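Local coordinates for protein AP endonuclease, family 2 (Brucella melitensis biovar Abortus, PDB 3NGF) that probably interconverts hydroxypyruvate and tartronate semialdehyde as a manganese-binding TIM-barrel isomerase of the hyi family, although it is named an AP endonuclease, at residues F20-F25 with R251-S256; G38-L43 with L62-F67; N153-P158 with A189-G194; D195-I200 with P229-V234. All blocks are in the same frame, centred on the assembly; numbering follows the deposited sequence.

Contact 1 spans nearly the whole barrel: the loop after the first strand, 11-15, meets the loop after the last, 243-246, and the other three contacts nest inside the long loop it closes. Contact 2 comes next along the chain, pairing the second and third strands, which helix 50-59 connects, and it touches contact 1 where Phe25 packs on Phe42. Contact 3 then joins the loop after strand 146-149 to helix 186-192, across the chain's centre from contact 2. Contact 4 follows in series, linking helix 196-202 to helix 228-237; it touches contact 3 where Ala189 and Gln190 pack on Leu196. No two of the contacts cross.

Contact 1: residues F20-F25 with R251-S256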
loop_
_atom_site.group_PDB
_atom_site.type_symbol
_atom_site.label_atom_id
_atom_site.label_comp_id
_atom_site.label_asym_id
_atom_site.label_seq_id
_atom_site.Cartn_x
_atom_site.Cartn_y
_atom_site.Cartn_z
ATOM N N PHE A 20 -3.318 2.880 15.953
ATOM C CA PHE A 20 -3.779 4.026 16.725
ATOM C C PHE A 20 -5.303 4.235 16.685
ATOM O O PHE A 20 -5.787 5.360 16.875
ATOM C CB PHE A 20 -3.035 5.295 16.276
ATOM C CG PHE A 20 -1.563 5.216 16.478
ATOM C CD1 PHE A 20 -1.024 5.317 17.740
ATOM C CD2 PHE A 20 -0.712 5.013 15.404
ATOM C CE1 PHE A 20 0.332 5.235 17.934
ATOM C CE2 PHE A 20 0.636 4.938 15.579
ATOM C CZ PHE A 20 1.172 5.052 16.859
ATOM N N ASN A 21 -6.061 3.139 16.529
ATOM C CA ASN A 21 -7.523 3.222 16.446
ATOM C C ASN A 21 -8.173 3.481 17.808
ATOM O O ASN A 21 -9.403 3.579 17.926
ATOM C CB ASN A 21 -8.124 1.964 15.816
ATOM C CG ASN A 21 -7.971 1.907 14.317
ATOM O OD1 ASN A 21 -7.067 2.524 13.699
ATOM N ND2 ASN A 21 -8.869 1.140 13.698
ATOM N N GLU A 22 -7.342 3.613 18.838
ATOM C CA GLU A 22 -7.796 4.041 20.156
ATOM C C GLU A 22 -8.310 5.479 20.117
ATOM O O GLU A 22 -9.068 5.890 21.006
ATOM C CB GLU A 22 -6.666 3.930 21.183
ATOM C CG GLU A 22 -6.227 2.494 21.517
ATOM C CD GLU A 22 -5.193 1.854 20.540
ATOM O OE1 GLU A 22 -4.586 2.517 19.694
ATOM O OE2 GLU A 22 -4.978 0.635 20.649
ATOM N N VAL A 23 -7.901 6.238 19.096
ATOM C CA VAL A 23 -8.354 7.620 18.918
ATOM C C VAL A 23 -8.921 7.807 17.506
ATOM O O VAL A 23 -8.629 7.001 16.614
ATOM C CB VAL A 23 -7.225 8.646 19.215
ATOM C CG1 VAL A 23 -6.730 8.495 20.672
ATOM C CG2 VAL A 23 -6.070 8.532 18.211
ATOM N N PRO A 24 -9.730 8.869 17.296
ATOM C CA PRO A 24 -10.234 9.167 15.947
ATOM C C PRO A 24 -9.096 9.530 14.988
ATOM O O PRO A 24 -8.007 9.908 15.415
ATOM C CB PRO A 24 -11.173 10.372 16.168
ATOM C CG PRO A 24 -11.410 10.457 17.636
ATOM C CD PRO A 24 -10.164 9.891 18.267
ATOM N N PHE A 25 -9.366 9.396 13.698
ATOM C CA PHE A 25 -8.362 9.486 12.648
ATOM C C PHE A 25 -7.442 10.703 12.747
ATOM O O PHE A 25 -6.218 10.568 12.725
ATOM C CB PHE A 25 -9.071 9.476 11.295
ATOM C CG PHE A 25 -8.136 9.593 10.098
ATOM C CD1 PHE A 25 -7.276 8.562 9.753
ATOM C CD2 PHE A 25 -8.157 10.732 9.305
ATOM C CE1 PHE A 25 -6.439 8.670 8.652
ATOM C CE2 PHE A 25 -7.328 10.844 8.211
ATOM C CZ PHE A 25 -6.456 9.798 7.890
ATOM N N ARG A 251 -2.151 -6.147 18.591
ATOM C CA ARG A 251 -2.694 -7.128 19.553
ATOM C C ARG A 251 -3.590 -6.478 20.596
ATOM O O ARG A 251 -4.682 -6.969 20.898
ATOM C CB ARG A 251 -1.557 -7.834 20.293
ATOM C CG ARG A 251 -0.924 -8.989 19.565
ATOM C CD ARG A 251 0.122 -9.654 20.465
ATOM N NE ARG A 251 1.222 -8.733 20.750
ATOM C CZ ARG A 251 2.327 -8.596 20.018
ATOM N NH1 ARG A 251 2.539 -9.352 18.947
ATOM N NH2 ARG A 251 3.243 -7.690 20.362
ATOM N N GLY A 252 -3.096 -5.397 21.182
ATOM C CA GLY A 252 -3.835 -4.661 22.190
ATOM C C GLY A 252 -3.728 -3.178 21.909
ATOM O O GLY A 252 -4.009 -2.733 20.799
ATOM N N LYS A 253 -3.327 -2.417 22.922
ATOM C CA LYS A 253 -3.097 -0.982 22.758
ATOM C C LYS A 253 -1.931 -0.780 21.796
ATOM O O LYS A 253 -0.902 -1.425 21.944
ATOM C CB LYS A 253 -2.762 -0.345 24.103
ATOM C CG LYS A 253 -2.483 1.152 24.037
ATOM C CD LYS A 253 -2.203 1.706 25.436
ATOM C CE LYS A 253 -2.006 3.212 25.414
ATOM N NZ LYS A 253 -3.205 3.876 24.834
ATOM N N THR A 254 -2.070 0.146 20.841
ATOM C CA THR A 254 -1.054 0.326 19.816
ATOM C C THR A 254 0.354 0.520 20.419
ATOM O O THR A 254 1.284 -0.199 20.034
ATOM C CB THR A 254 -1.380 1.518 18.874
ATOM O OG1 THR A 254 -2.643 1.303 18.226
ATOM C CG2 THR A 254 -0.319 1.679 17.826
ATOM N N GLU A 255 0.508 1.466 21.349
ATOM C CA GLU A 255 1.845 1.809 21.887
ATOM C C GLU A 255 2.445 0.697 22.761
ATOM O O GLU A 255 3.668 0.592 22.882
ATOM C CB GLU A 255 1.845 3.115 22.695
ATOM C CG GLU A 255 1.712 4.416 21.873
ATOM C CD GLU A 255 0.258 4.856 21.669
ATOM O OE1 GLU A 255 -0.643 3.987 21.778
ATOM O OE2 GLU A 255 0.028 6.067 21.404
ATOM N N SER A 256 1.599 -0.131 23.362
ATOM C CA SER A 256 2.100 -1.246 24.156
ATOM C C SER A 256 2.779 -2.318 23.310
ATOM O O SER A 256 3.527 -3.157 23.837
ATOM C CB SER A 256 0.975 -1.892 24.959
ATOM O OG SER A 256 0.366 -0.926 25.796
HETATM O O HOH W 1 -5.267 0.442 16.127
HETATM O O HOH W 2 -3.187 4.831 20.873
#
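Phe20 opens the first segment by meeting Thr254 twice, once through its backbone and once through its ring. Its N donates to Thr254 OG1 at 2.8 Å, in a bond bent to 142°. The ring lies beneath the methyl group: Thr254 CG2 stands 3.6 Å from the centroid of the Phe20 ring, almost on the ring normal, in a CH-pi contact. At the rim of the same ring, and in its plane, Glu255 OE2 approaches Phe20 CE1 to 3.6 Å, the carboxylate turned nearly perpendicular to the ring. Phe20 also packs on Arg28 and Leu31 of helix 25-34, which the segment leads into.

A type I beta turn runs from Phe20 to Val23, and within it Asn21 N donates to a water that is also weakly tied to Thr254 OG1. The turn brings Glu22 round to face residues 252-254. With its chain bent at chi2 (84°), Glu22 places both carboxylate oxygens on Thr254. OE1 accepts from Thr254 OG1 at 2.7 Å through its syn lone pair, whereas OE2 takes Thr254 N at 3.0 Å from well above the carboxylate plane. A second water donates to both Glu22 OE1 and Glu255 OE1, bridging two acids of like charge.

The threonine illustrates how one small side chain can join two loops. Its hydroxyl accepts from a backbone N and donates to a carboxylate, while its methyl lies over an aromatic face. Lys253, whose NZ makes a long salt bridge with Glu255 OE1, may offset part of the negative charge of the two acids. Polar bonds and one CH-pi contact thus together join the loops following the first and last barrel strands.

Contact 2: residues G38-L43 with L62-F67; sequences GGVEFL and LTQVLF
Val40, Leu62 and Phe42 bury the largest areas where strand 39-41 runs beside strand 63-67. Val40 sets its CG1 across the end of Leu62, 3.8 Å from CD1, and both side chains lean on Leu57 of helix 50-59. Its N and O both bond to the neighbouring strand: Val40 N donates to Thr63 O at 2.9 Å, and Val65 N reaches Val40 O at the same length in a nearly straight bond.

Phe42 lies under the amide of Gln64. Gln64 NE2 sits 3.3 Å above the Phe42 ring plane, displaced toward the rim, with amide and ring inclined by 57°. The bend in the Gln64 chain (chi2 69°) folds this group back over the ring, and a bond from Gln64 NE2 to Leu66 O, 3.0 Å, fixes its rotation. Gln64 OE1 is buried without a polar partner. On the other face of the sheet Glu41 runs alongside Leu66, its carboxylate bonded to His209, Asn15 and Gln211.

Since Gln211 binds the manganese, Glu41 belongs to its second shell. The parallel strands, joined through helix 50-59, form a beta-alpha-beta unit of the TIM barrel.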
loop_
_atom_site.group_PDB
_atom_site.type_symbol
_atom_site.label_atom_id
_atom_site.label_comp_id
_atom_site.label_asym_id
_atom_site.label_seq_id
_atom_site.Cartn_x
_atom_site.Cartn_y
_atom_site.Cartn_z
ATOM N N GLY A 38 8.372 8.738 11.410
ATOM C CA GLY A 38 8.593 9.904 10.541
ATOM C C GLY A 38 7.687 9.891 9.323
ATOM O O GLY A 38 7.589 10.895 8.602
ATOM N N GLY A 39 7.032 8.760 9.080
ATOM C CA GLY A 39 6.136 8.608 7.935
ATOM C C GLY A 39 4.851 7.918 8.317
ATOM O O GLY A 39 4.808 7.158 9.302
ATOM N N VAL A 40 3.792 8.191 7.546
ATOM C CA VAL A 40 2.515 7.526 7.736
ATOM C C VAL A 40 1.916 7.098 6.386
ATOM O O VAL A 40 2.259 7.644 5.328
ATOM C CB VAL A 40 1.490 8.395 8.492
ATOM C CG1 VAL A 40 1.969 8.687 9.922
ATOM C CG2 VAL A 40 1.213 9.697 7.738
ATOM N N GLU A 41 1.013 6.141 6.462
ATOM C CA GLU A 41 0.185 5.714 5.327
ATOM C C GLU A 41 -1.220 5.493 5.844
ATOM O O GLU A 41 -1.423 5.345 7.056
ATOM C CB GLU A 41 0.730 4.442 4.693
ATOM C CG GLU A 41 0.718 3.201 5.599
ATOM C CD GLU A 41 1.261 1.963 4.914
ATOM O OE1 GLU A 41 2.125 2.095 4.015
ATOM O OE2 GLU A 41 0.817 0.842 5.291
ATOM N N PHE A 42 -2.185 5.400 4.932
ATOM C CA PHE A 42 -3.542 5.006 5.290
ATOM C C PHE A 42 -4.266 4.672 4.000
ATOM O O PHE A 42 -3.702 4.879 2.932
ATOM C CB PHE A 42 -4.303 6.085 6.116
ATOM C CG PHE A 42 -4.092 7.489 5.630
ATOM C CD1 PHE A 42 -4.671 7.914 4.443
ATOM C CD2 PHE A 42 -3.308 8.372 6.342
ATOM C CE1 PHE A 42 -4.466 9.228 3.973
ATOM C CE2 PHE A 42 -3.113 9.678 5.883
ATOM C CZ PHE A 42 -3.679 10.103 4.729
ATOM N N LEU A 43 -5.478 4.130 4.064
ATOM C CA LEU A 43 -6.152 3.727 2.833
ATOM C C LEU A 43 -6.746 4.920 2.094
ATOM O O LEU A 43 -6.315 5.249 0.975
ATOM C CB LEU A 43 -7.213 2.664 3.129
ATOM C CG LEU A 43 -6.576 1.288 3.307
ATOM C CD1 LEU A 43 -5.895 1.185 4.625
ATOM C CD2 LEU A 43 -7.599 0.155 3.114
ATOM N N LEU A 62 5.623 14.839 9.545
ATOM C CA LEU A 62 5.407 13.511 8.983
ATOM C C LEU A 62 5.381 13.560 7.463
ATOM O O LEU A 62 4.915 14.535 6.890
ATOM C CB LEU A 62 4.065 12.954 9.437
ATOM C CG LEU A 62 3.900 12.558 10.906
ATOM C CD1 LEU A 62 2.405 12.283 11.220
ATOM C CD2 LEU A 62 4.765 11.332 11.245
ATOM N N THR A 63 5.893 12.509 6.841
ATOM C CA THR A 63 5.817 12.303 5.393
ATOM C C THR A 63 4.645 11.385 5.091
ATOM O O THR A 63 4.474 10.344 5.743
ATOM C CB THR A 63 7.088 11.614 4.900
ATOM O OG1 THR A 63 8.204 12.488 5.101
ATOM C CG2 THR A 63 6.959 11.177 3.424
ATOM N N GLN A 64 3.869 11.731 4.067
ATOM C CA GLN A 64 2.810 10.860 3.571
ATOM C C GLN A 64 3.430 9.896 2.566
ATOM O O GLN A 64 3.892 10.317 1.499
ATOM C CB GLN A 64 1.697 11.662 2.888
ATOM C CG GLN A 64 0.494 10.775 2.489
ATOM C CD GLN A 64 -0.298 10.263 3.686
ATOM O OE1 GLN A 64 -0.551 11.019 4.616
ATOM N NE2 GLN A 64 -0.748 8.986 3.642
ATOM N N VAL A 65 3.491 8.617 2.928
ATOM C CA VAL A 65 4.232 7.631 2.122
ATOM C C VAL A 65 3.361 6.977 1.058
ATOM O O VAL A 65 3.852 6.648 -0.038
ATOM C CB VAL A 65 4.844 6.582 3.053
ATOM C CG1 VAL A 65 5.436 5.435 2.289
ATOM C CG2 VAL A 65 5.887 7.289 4.001
ATOM N N LEU A 66 2.081 6.804 1.359
ATOM C CA LEU A 66 1.183 6.016 0.500
ATOM C C LEU A 66 -0.261 6.291 0.873
ATOM O O LEU A 66 -0.575 6.504 2.045
ATOM C CB LEU A 66 1.471 4.507 0.675
ATOM C CG LEU A 66 0.527 3.549 -0.096
ATOM C CD1 LEU A 66 0.985 3.458 -1.511
ATOM C CD2 LEU A 66 0.459 2.162 0.562
ATOM N N PHE A 67 -1.143 6.287 -0.121
ATOM C CA PHE A 67 -2.564 6.032 0.099
ATOM C C PHE A 67 -3.194 5.480 -1.185
ATOM O O PHE A 67 -2.509 5.307 -2.213
ATOM C CB PHE A 67 -3.328 7.240 0.667
ATOM C CG PHE A 67 -3.293 8.473 -0.212
ATOM C CD1 PHE A 67 -4.306 8.684 -1.161
ATOM C CD2 PHE A 67 -2.253 9.388 -0.108
ATOM C CE1 PHE A 67 -4.295 9.827 -1.987
ATOM C CE2 PHE A 67 -2.226 10.517 -0.889
ATOM C CZ PHE A 67 -3.241 10.744 -1.833
HETATM O O HOH W 3 9.326 12.841 7.789
#

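Contact 3: residues N153-P158 with A189-G194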
loop_
_atom_site.group_PDB
_atom_site.type_symbol
_atom_site.label_atom_id
_atom_site.label_comp_id
_atom_site.label_asym_id
_atom_site.label_seq_id
_atom_site.Cartn_x
_atom_site.Cartn_y
_atom_site.Cartn_z
ATOM N N ASN A 153 -4.512 -11.529 -0.774
ATOM C CA ASN A 153 -4.590 -12.975 -0.619
ATOM C C ASN A 153 -6.053 -13.397 -0.657
ATOM O O ASN A 153 -6.944 -12.584 -0.399
ATOM C CB ASN A 153 -3.870 -13.421 0.659
ATOM C CG ASN A 153 -4.691 -13.194 1.909
ATOM O OD1 ASN A 153 -5.646 -13.944 2.195
ATOM N ND2 ASN A 153 -4.313 -12.182 2.692
ATOM N N THR A 154 -6.289 -14.675 -0.951
ATOM C CA THR A 154 -7.630 -15.188 -1.232
ATOM C C THR A 154 -8.422 -15.557 0.030
ATOM O O THR A 154 -9.619 -15.865 -0.033
ATOM C CB THR A 154 -7.545 -16.426 -2.155
ATOM O OG1 THR A 154 -6.654 -17.384 -1.585
ATOM C CG2 THR A 154 -7.013 -16.042 -3.523
ATOM N N ARG A 155 -7.760 -15.531 1.182
ATOM C CA ARG A 155 -8.442 -15.737 2.430
ATOM C C ARG A 155 -9.070 -14.448 2.899
ATOM O O ARG A 155 -10.253 -14.410 3.266
ATOM C CB ARG A 155 -7.472 -16.271 3.484
ATOM C CG ARG A 155 -8.108 -16.445 4.837
ATOM C CD ARG A 155 -7.346 -17.431 5.717
ATOM N NE ARG A 155 -5.978 -17.028 6.013
ATOM C CZ ARG A 155 -4.863 -17.712 5.706
ATOM N NH1 ARG A 155 -3.678 -17.234 6.072
ATOM N NH2 ARG A 155 -4.905 -18.876 5.057
ATOM N N ASN A 156 -8.292 -13.373 2.883
ATOM C CA ASN A 156 -8.811 -12.063 3.285
ATOM C C ASN A 156 -9.607 -11.335 2.206
ATOM O O ASN A 156 -10.495 -10.575 2.550
ATOM C CB ASN A 156 -7.682 -11.150 3.775
ATOM C CG ASN A 156 -7.107 -11.602 5.108
ATOM O OD1 ASN A 156 -5.905 -11.745 5.249
ATOM N ND2 ASN A 156 -7.985 -11.876 6.084
ATOM N N MET A 157 -9.298 -11.558 0.922
ATOM C CA MET A 157 -10.000 -10.891 -0.183
ATOM C C MET A 157 -10.371 -11.887 -1.291
ATOM O O MET A 157 -9.834 -11.827 -2.401
ATOM C CB MET A 157 -9.144 -9.747 -0.745
ATOM C CG MET A 157 -9.965 -8.618 -1.418
ATOM S SD MET A 157 -11.038 -7.688 -0.284
ATOM C CE MET A 157 -9.836 -6.617 0.526
ATOM N N PRO A 158 -11.293 -12.823 -0.992
ATOM C CA PRO A 158 -11.640 -13.811 -2.020
ATOM C C PRO A 158 -12.182 -13.140 -3.278
ATOM O O PRO A 158 -12.976 -12.213 -3.183
ATOM C CB PRO A 158 -12.722 -14.685 -1.357
ATOM C CG PRO A 158 -13.083 -14.022 -0.080
ATOM C CD PRO A 158 -12.070 -12.978 0.247
ATOM N N ALA A 189 2.213 -11.893 0.631
ATOM C CA ALA A 189 3.195 -12.678 -0.125
ATOM C C ALA A 189 3.458 -13.997 0.593
ATOM O O ALA A 189 3.569 -15.044 -0.047
ATOM C CB ALA A 189 4.491 -11.914 -0.278
ATOM N N GLN A 190 3.531 -13.952 1.921
ATOM C CA GLN A 190 3.749 -15.198 2.681
ATOM C C GLN A 190 2.566 -16.182 2.626
ATOM O O GLN A 190 2.771 -17.410 2.619
ATOM C CB GLN A 190 4.129 -14.845 4.125
ATOM C CG GLN A 190 4.308 -16.016 5.087
ATOM C CD GLN A 190 5.288 -17.065 4.593
ATOM O OE1 GLN A 190 6.089 -16.830 3.672
ATOM N NE2 GLN A 190 5.231 -18.249 5.211
ATOM N N ILE A 191 1.343 -15.654 2.628
ATOM C CA ILE A 191 0.124 -16.451 2.582
ATOM C C ILE A 191 -0.052 -17.110 1.205
ATOM O O ILE A 191 -0.420 -18.286 1.133
ATOM C CB ILE A 191 -1.131 -15.622 3.002
ATOM C CG1 ILE A 191 -1.042 -15.274 4.485
ATOM C CG2 ILE A 191 -2.441 -16.338 2.716
ATOM C CD1 ILE A 191 -2.011 -14.186 4.937
ATOM N N MET A 192 0.218 -16.361 0.135
ATOM C CA MET A 192 -0.045 -16.845 -1.234
ATOM C C MET A 192 1.132 -17.528 -1.934
ATOM O O MET A 192 0.922 -18.474 -2.727
ATOM C CB MET A 192 -0.514 -15.673 -2.102
ATOM C CG MET A 192 -1.824 -15.057 -1.655
ATOM S SD MET A 192 -3.154 -16.249 -1.477
ATOM C CE MET A 192 -3.242 -16.967 -3.135
ATOM N N ASP A 193 2.353 -17.071 -1.667
ATOM C CA ASP A 193 3.530 -17.433 -2.472
ATOM C C ASP A 193 4.659 -18.114 -1.687
ATOM O O ASP A 193 5.211 -19.129 -2.129
ATOM C CB ASP A 193 4.080 -16.180 -3.181
ATOM C CG ASP A 193 3.163 -15.678 -4.294
ATOM O OD1 ASP A 193 2.584 -16.517 -4.990
ATOM O OD2 ASP A 193 2.989 -14.440 -4.463
ATOM N N GLY A 194 5.025 -17.544 -0.547
ATOM C CA GLY A 194 6.163 -18.009 0.225
ATOM C C GLY A 194 7.509 -17.698 -0.414
ATOM O O GLY A 194 7.615 -16.811 -1.260
#
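Met192 and Ile191, neighbours at the end of helix 186-192, reach the loop 153-158 in different directions. Met192 is folded at chi2 and chi3 (-53° and -58°), which brings its thioether round against the backbone of the loop. Its CG lies 3.5 Å from Asn153 CB, while the sulfur receives a weak hydrogen bond from Thr154 N, 3.5 Å to Met192 SD. The Thr154 side chain crosses that of Met192 at about a right angle, with OG1 and CG2 both near the terminal methyl CE.

Ile191 meets two polar side chains with its aliphatic branches. CD1 approaches Asn153 ND2 at 3.8 Å, and CG2 lies over one face of the Arg155 guanidinium. Arg155 comes in crosswise, with NH1 3.6 Å from Ile191 CG1.

In this TIM barrel the loop follows strand 146-149, which leads to the metal ligand Glu150, and the helix directly follows strand 180-185, which ends in the ligand Asp185. The contact thus joins the loop and helix that follow two neighbouring barrel strands, beside the manganese site.

Asn153 is itself held by the loop it starts. Its OD1 accepts from Arg155 N and Asn156 N, each at 2.8 Å, an Asx turn combined with an Asx motif. Asn153 ND2 gives a nearly straight bond of 3.0 Å to Asn156 OD1 in the plane of its own amide, and also donates to His188. Tyr187 in turn bonds Asn156 OD1. Thr154 OG1 is hydrogen-bonded to a glycerol that probably came from the crystallisation liquor.

Contact 4: residues D195-I200 with P229-V234; sequences DLTRLI and PYLFSV
Thr197 faces Tyr230 and Val234. Its hydroxyl lies in the plane of the Tyr230 ring at the edge, with OG1 3.2 Å from CE2, and the two side chains cross at about a right angle. Its methyl CG2 lies between Tyr230 OH and Val234 CG2, 3.9 Å from the first and 4.0 Å from the second. A turn farther along the helix, Ile200 fits against the other branch of Val234, CG2 to CG1 at 3.9 Å, so the two methyls of Val234 are met separately, CG2 by Thr197 and CG1 by Ile200. Leu231 completes the apolar contact: its CD1 lies 4.1 Å from Leu196 CD1, and its CD2 is 4.3 Å from Ile200 CD1.

The short segments 196-200 and 229-234 run nearly in the same direction, 19° apart, with their axes 10.5 Å from each other at closest approach. This is the arrangement expected of adjacent helices on the outside of a TIM barrel, where strand 207-212 lies between them in the chain and each helix leans on that strand: Ile200 on Phe207 and Phe232 on Ile212.

Further residues set the first shell in place. Leu226, in the loop before helix 228-237, touches both Leu196 and Leu231, while Ala189 and Gln190 of the preceding helix back Leu196. Val238 rests on Ile200. Tyr230 extends from its helix with CG opposite the backbone N (chi1 176°), which carries the ring out to the threonine. At its backbone, Tyr230 O accepts from Val234 N at 3.0 Å, the helical bond that ties these two contact residues together.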
loop_
_atom_site.group_PDB
_atom_site.type_symbol
_atom_site.label_atom_id
_atom_site.label_comp_id
_atom_site.label_asym_id
_atom_site.label_seq_id
_atom_site.Cartn_x
_atom_site.Cartn_y
_atom_site.Cartn_z
ATOM N N ASP A 195 8.558 -18.399 0.021
ATOM C CA ASP A 195 9.925 -18.246 -0.531
ATOM C C ASP A 195 10.339 -16.776 -0.599
ATOM O O ASP A 195 10.811 -16.295 -1.635
ATOM C CB ASP A 195 9.998 -18.862 -1.946
ATOM C CG ASP A 195 11.398 -19.231 -2.378
ATOM O OD1 ASP A 195 12.311 -19.429 -1.536
ATOM O OD2 ASP A 195 11.593 -19.381 -3.603
ATOM N N LEU A 196 10.204 -16.080 0.521
ATOM C CA LEU A 196 10.240 -14.615 0.497
ATOM C C LEU A 196 11.605 -14.014 0.213
ATOM O O LEU A 196 11.685 -12.998 -0.474
ATOM C CB LEU A 196 9.687 -14.042 1.798
ATOM C CG LEU A 196 8.264 -14.423 2.197
ATOM C CD1 LEU A 196 7.899 -13.718 3.510
ATOM C CD2 LEU A 196 7.210 -14.135 1.125
ATOM N N THR A 197 12.682 -14.622 0.711
ATOM C CA THR A 197 14.028 -14.089 0.463
ATOM C C THR A 197 14.364 -14.107 -1.019
ATOM O O THR A 197 14.750 -13.073 -1.612
ATOM C CB THR A 197 15.092 -14.833 1.251
ATOM O OG1 THR A 197 14.794 -14.714 2.639
ATOM C CG2 THR A 197 16.495 -14.252 0.976
ATOM N N ARG A 198 14.131 -15.259 -1.629
ATOM C CA ARG A 198 14.377 -15.427 -3.060
ATOM C C ARG A 198 13.373 -14.663 -3.912
ATOM O O ARG A 198 13.724 -14.153 -4.988
ATOM C CB ARG A 198 14.428 -16.929 -3.399
ATOM C CG ARG A 198 15.617 -17.627 -2.751
ATOM C CD ARG A 198 16.955 -17.188 -3.327
ATOM N NE ARG A 198 18.024 -18.017 -2.769
ATOM C CZ ARG A 198 18.892 -17.647 -1.837
ATOM N NH1 ARG A 198 18.916 -16.408 -1.356
ATOM N NH2 ARG A 198 19.777 -18.537 -1.399
ATOM N N LEU A 199 12.156 -14.479 -3.393
ATOM C CA LEU A 199 11.160 -13.679 -4.087
ATOM C C LEU A 199 11.587 -12.197 -4.144
ATOM O O LEU A 199 11.537 -11.566 -5.209
ATOM C CB LEU A 199 9.829 -13.764 -3.373
ATOM C CG LEU A 199 8.622 -13.087 -3.992
ATOM C CD1 LEU A 199 8.331 -13.647 -5.378
ATOM C CD2 LEU A 199 7.362 -13.226 -3.056
ATOM N N ILE A 200 11.990 -11.664 -2.986
ATOM C CA ILE A 200 12.482 -10.278 -2.876
ATOM C C ILE A 200 13.631 -10.052 -3.821
ATOM O O ILE A 200 13.666 -9.030 -4.536
ATOM C CB ILE A 200 12.902 -9.905 -1.418
ATOM C CG1 ILE A 200 11.655 -9.857 -0.520
ATOM C CG2 ILE A 200 13.656 -8.568 -1.404
ATOM C CD1 ILE A 200 11.937 -9.723 0.997
ATOM N N PRO A 229 13.078 -9.379 11.506
ATOM C CA PRO A 229 14.417 -8.774 11.473
ATOM C C PRO A 229 15.312 -9.299 10.342
ATOM O O PRO A 229 16.080 -8.535 9.739
ATOM C CB PRO A 229 14.986 -9.098 12.857
ATOM C CG PRO A 229 13.764 -9.188 13.743
ATOM C CD PRO A 229 12.649 -9.701 12.877
ATOM N N TYR A 230 15.206 -10.588 10.036
ATOM C CA TYR A 230 15.953 -11.148 8.924
ATOM C C TYR A 230 15.499 -10.530 7.621
ATOM O O TYR A 230 16.332 -10.172 6.769
ATOM C CB TYR A 230 15.777 -12.661 8.828
ATOM C CG TYR A 230 16.465 -13.238 7.608
ATOM C CD1 TYR A 230 17.832 -13.388 7.585
ATOM C CD2 TYR A 230 15.741 -13.609 6.470
ATOM C CE1 TYR A 230 18.463 -13.912 6.495
ATOM C CE2 TYR A 230 16.382 -14.131 5.356
ATOM C CZ TYR A 230 17.729 -14.275 5.370
ATOM O OH TYR A 230 18.411 -14.817 4.289
ATOM N N LEU A 231 14.179 -10.414 7.465
ATOM C CA LEU A 231 13.607 -9.886 6.228
ATOM C C LEU A 231 14.005 -8.406 6.063
ATOM O O LEU A 231 14.273 -7.964 4.953
ATOM C CB LEU A 231 12.084 -10.076 6.226
ATOM C CG LEU A 231 11.603 -11.526 6.027
ATOM C CD1 LEU A 231 10.092 -11.617 6.295
ATOM C CD2 LEU A 231 11.923 -12.048 4.630
ATOM N N PHE A 232 14.058 -7.645 7.159
ATOM C CA PHE A 232 14.586 -6.262 7.083
ATOM C C PHE A 232 16.009 -6.250 6.538
ATOM O O PHE A 232 16.373 -5.361 5.762
ATOM C CB PHE A 232 14.575 -5.539 8.439
ATOM C CG PHE A 232 13.223 -5.445 9.096
ATOM C CD1 PHE A 232 12.039 -5.520 8.368
ATOM C CD2 PHE A 232 13.142 -5.265 10.467
ATOM C CE1 PHE A 232 10.828 -5.450 9.002
ATOM C CE2 PHE A 232 11.923 -5.191 11.105
ATOM C CZ PHE A 232 10.766 -5.276 10.372
ATOM N N SER A 233 16.807 -7.253 6.907
ATOM C CA SER A 233 18.206 -7.308 6.481
ATOM C C SER A 233 18.274 -7.653 4.992
ATOM O O SER A 233 19.162 -7.155 4.284
ATOM C CB SER A 233 19.043 -8.280 7.340
ATOM O OG SER A 233 18.793 -9.634 6.995
ATOM N N VAL A 234 17.289 -8.416 4.512
ATOM C CA VAL A 234 17.199 -8.768 3.087
ATOM C C VAL A 234 16.887 -7.501 2.274
ATOM O O VAL A 234 17.524 -7.247 1.240
ATOM C CB VAL A 234 16.141 -9.875 2.817
ATOM C CG1 VAL A 234 15.992 -10.165 1.328
ATOM C CG2 VAL A 234 16.499 -11.201 3.589
#